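Side-chain contact in double Glycine Motif Protease domain from AMS/PCAT Transporter (Lachnospiraceae bacterium C6A11, PDB 6MPZ), which probably cleaves leader peptides from lantibiotic-type precursors after their double-glycine motif, as the C39 peptidase domain of a peptide-exporting transporter: residues Lys41-Pro44 and Leu45-Arg49. Residues are numbered along the deposited sequence; the frame is centred on the assembly and turned at random.
Sequences KWVP and LEQVR
Val43 sets its side chain against Val48 and Gln47 in the first turn of helix 45-52. Its CB comes within 4.1 Å of Val48 CG2. Beyond it CG1, swung anti to the backbone N (chi1 173°), reaches the same methyl, with Val43 CG1 to Val48 CG2 at 3.6 Å. Val43 CG1 also lies 3.9 Å from Gln47 CB. The two valine side chains meet at about a right angle, branch against branch.

Pro44 occupies the N-cap position. Its carbonyl oxygen accepts the i to i+4 bond from Val48 N, Pro44 O to Val48 N being 3.2 Å. The bond is fairly straight at the hydrogen, and the C=O...N angle is 161°. Gln47 N approaches the same oxygen more closely, but its N-H...O angle of 121° makes that bond weak. This is the start of an alpha-helix in the peptidase C39 domain, a papain-like (clan CA) fold; the helix packs beside helix 27-38, whose Ala29 and Leu36 touch Val48.

On the outer side, the Pro44 ring and Gln47 lie side by side, Pro44 CG to Gln47 CB 4.1 Å. Gln47 then bends at chi2 and leads away, and its NE2 bonds to Asp51 one turn on. Glu46 instead turns back through an unstaggered chi1 and a bend at chi2, so that its carboxylate comes beside Pro44 CB; at 3.1 Å from Glu46 OE2 to Pro44 CB this approach is short, and the placement is somewhat doubtful.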
loop_
_atom_site.group_PDB
_atom_site.type_symbol
_atom_site.label_atom_id
_atom_site.label_comp_id
_atom_site.label_asym_id
_atom_site.label_seq_id
_atom_site.Cartn_x
_atom_site.Cartn_y
_atom_site.Cartn_z
ATOM N N LYS A 41 -0.105 -14.278 4.855
ATOM C CA LYS A 41 -1.510 -14.612 4.542
ATOM C C LYS A 41 -1.571 -14.970 3.097
ATOM O O LYS A 41 -1.450 -14.119 2.229
ATOM C CB LYS A 41 -2.466 -13.482 4.898
ATOM C CG LYS A 41 -2.622 -13.356 6.411
ATOM C CD LYS A 41 -3.220 -12.006 6.778
ATOM C CE LYS A 41 -3.276 -11.803 8.284
ATOM N NZ LYS A 41 -4.230 -12.785 8.884
ATOM N N TRP A 42 -1.697 -16.271 2.849
ATOM C CA TRP A 42 -1.560 -16.830 1.516
ATOM C C TRP A 42 -2.940 -16.790 0.888
ATOM O O TRP A 42 -3.866 -17.408 1.400
ATOM C CB TRP A 42 -0.982 -18.251 1.595
ATOM C CG TRP A 42 0.385 -18.319 2.343
ATOM C CD1 TRP A 42 0.726 -19.154 3.391
ATOM C CD2 TRP A 42 1.550 -17.505 2.098
ATOM N NE1 TRP A 42 2.026 -18.916 3.792
ATOM C CE2 TRP A 42 2.552 -17.910 3.025
ATOM C CE3 TRP A 42 1.849 -16.478 1.176
ATOM C CZ2 TRP A 42 3.818 -17.323 3.057
ATOM C CZ3 TRP A 42 3.124 -15.894 1.210
ATOM C CH2 TRP A 42 4.085 -16.320 2.145
ATOM N N VAL A 43 -3.076 -15.982 -0.159
ATOM C CA VAL A 43 -4.332 -15.761 -0.850
ATOM C C VAL A 43 -3.912 -15.720 -2.301
ATOM O O VAL A 43 -3.063 -14.922 -2.647
ATOM C CB VAL A 43 -5.009 -14.385 -0.493
ATOM C CG1 VAL A 43 -6.233 -14.134 -1.374
ATOM C CG2 VAL A 43 -5.434 -14.328 0.964
ATOM N N PRO A 44 -4.514 -16.560 -3.157
ATOM C CA PRO A 44 -4.169 -16.534 -4.591
ATOM C C PRO A 44 -4.282 -15.115 -5.194
ATOM O O PRO A 44 -5.217 -14.385 -4.889
ATOM C CB PRO A 44 -5.186 -17.523 -5.216
ATOM C CG PRO A 44 -6.031 -18.125 -4.100
ATOM C CD PRO A 44 -5.553 -17.556 -2.794
ATOM N N LEU A 45 -3.344 -14.700 -6.034
ATOM C CA LEU A 45 -3.397 -13.335 -6.604
ATOM C C LEU A 45 -4.693 -13.076 -7.360
ATOM O O LEU A 45 -5.199 -11.970 -7.328
ATOM C CB LEU A 45 -2.203 -13.050 -7.530
ATOM C CG LEU A 45 -2.266 -11.746 -8.379
ATOM C CD1 LEU A 45 -2.368 -10.469 -7.531
ATOM C CD2 LEU A 45 -1.059 -11.638 -9.316
ATOM N N GLU A 46 -5.233 -14.099 -8.032
ATOM C CA GLU A 46 -6.502 -13.969 -8.767
ATOM C C GLU A 46 -7.615 -13.596 -7.813
ATOM O O GLU A 46 -8.478 -12.827 -8.167
ATOM C CB GLU A 46 -6.940 -15.246 -9.553
ATOM C CG GLU A 46 -5.920 -16.339 -9.874
ATOM C CD GLU A 46 -5.743 -17.372 -8.757
ATOM O OE1 GLU A 46 -6.644 -18.184 -8.415
ATOM O OE2 GLU A 46 -4.641 -17.354 -8.232
ATOM N N GLN A 47 -7.619 -14.190 -6.627
ATOM C CA GLN A 47 -8.633 -13.887 -5.631
ATOM C C GLN A 47 -8.520 -12.426 -5.147
ATOM O O GLN A 47 -9.537 -11.740 -5.002
ATOM C CB GLN A 47 -8.523 -14.889 -4.457
ATOM C CG GLN A 47 -9.703 -14.840 -3.487
ATOM C CD GLN A 47 -10.998 -15.276 -4.122
ATOM O OE1 GLN A 47 -11.066 -16.403 -4.626
ATOM N NE2 GLN A 47 -12.049 -14.402 -4.111
ATOM N N VAL A 48 -7.284 -11.944 -4.942
ATOM C CA VAL A 48 -7.045 -10.585 -4.462
ATOM C C VAL A 48 -7.605 -9.546 -5.468
ATOM O O VAL A 48 -8.206 -8.538 -5.063
ATOM C CB VAL A 48 -5.546 -10.309 -4.170
ATOM C CG1 VAL A 48 -5.338 -8.870 -3.689
ATOM C CG2 VAL A 48 -4.950 -11.305 -3.166
ATOM N N ARG A 49 -7.391 -9.787 -6.757
ATOM C CA ARG A 49 -7.869 -8.868 -7.806
ATOM C C ARG A 49 -9.372 -8.694 -7.684
ATOM O O ARG A 49 -9.891 -7.589 -7.679
ATOM C CB ARG A 49 -7.643 -9.425 -9.192
ATOM C CG ARG A 49 -6.238 -9.477 -9.705
ATOM C CD ARG A 49 -6.276 -9.865 -11.178
ATOM N NE ARG A 49 -4.988 -10.361 -11.612
ATOM C CZ ARG A 49 -4.705 -11.593 -12.043
ATOM N NH1 ARG A 49 -5.623 -12.555 -12.150
ATOM N NH2 ARG A 49 -3.446 -11.852 -12.401
#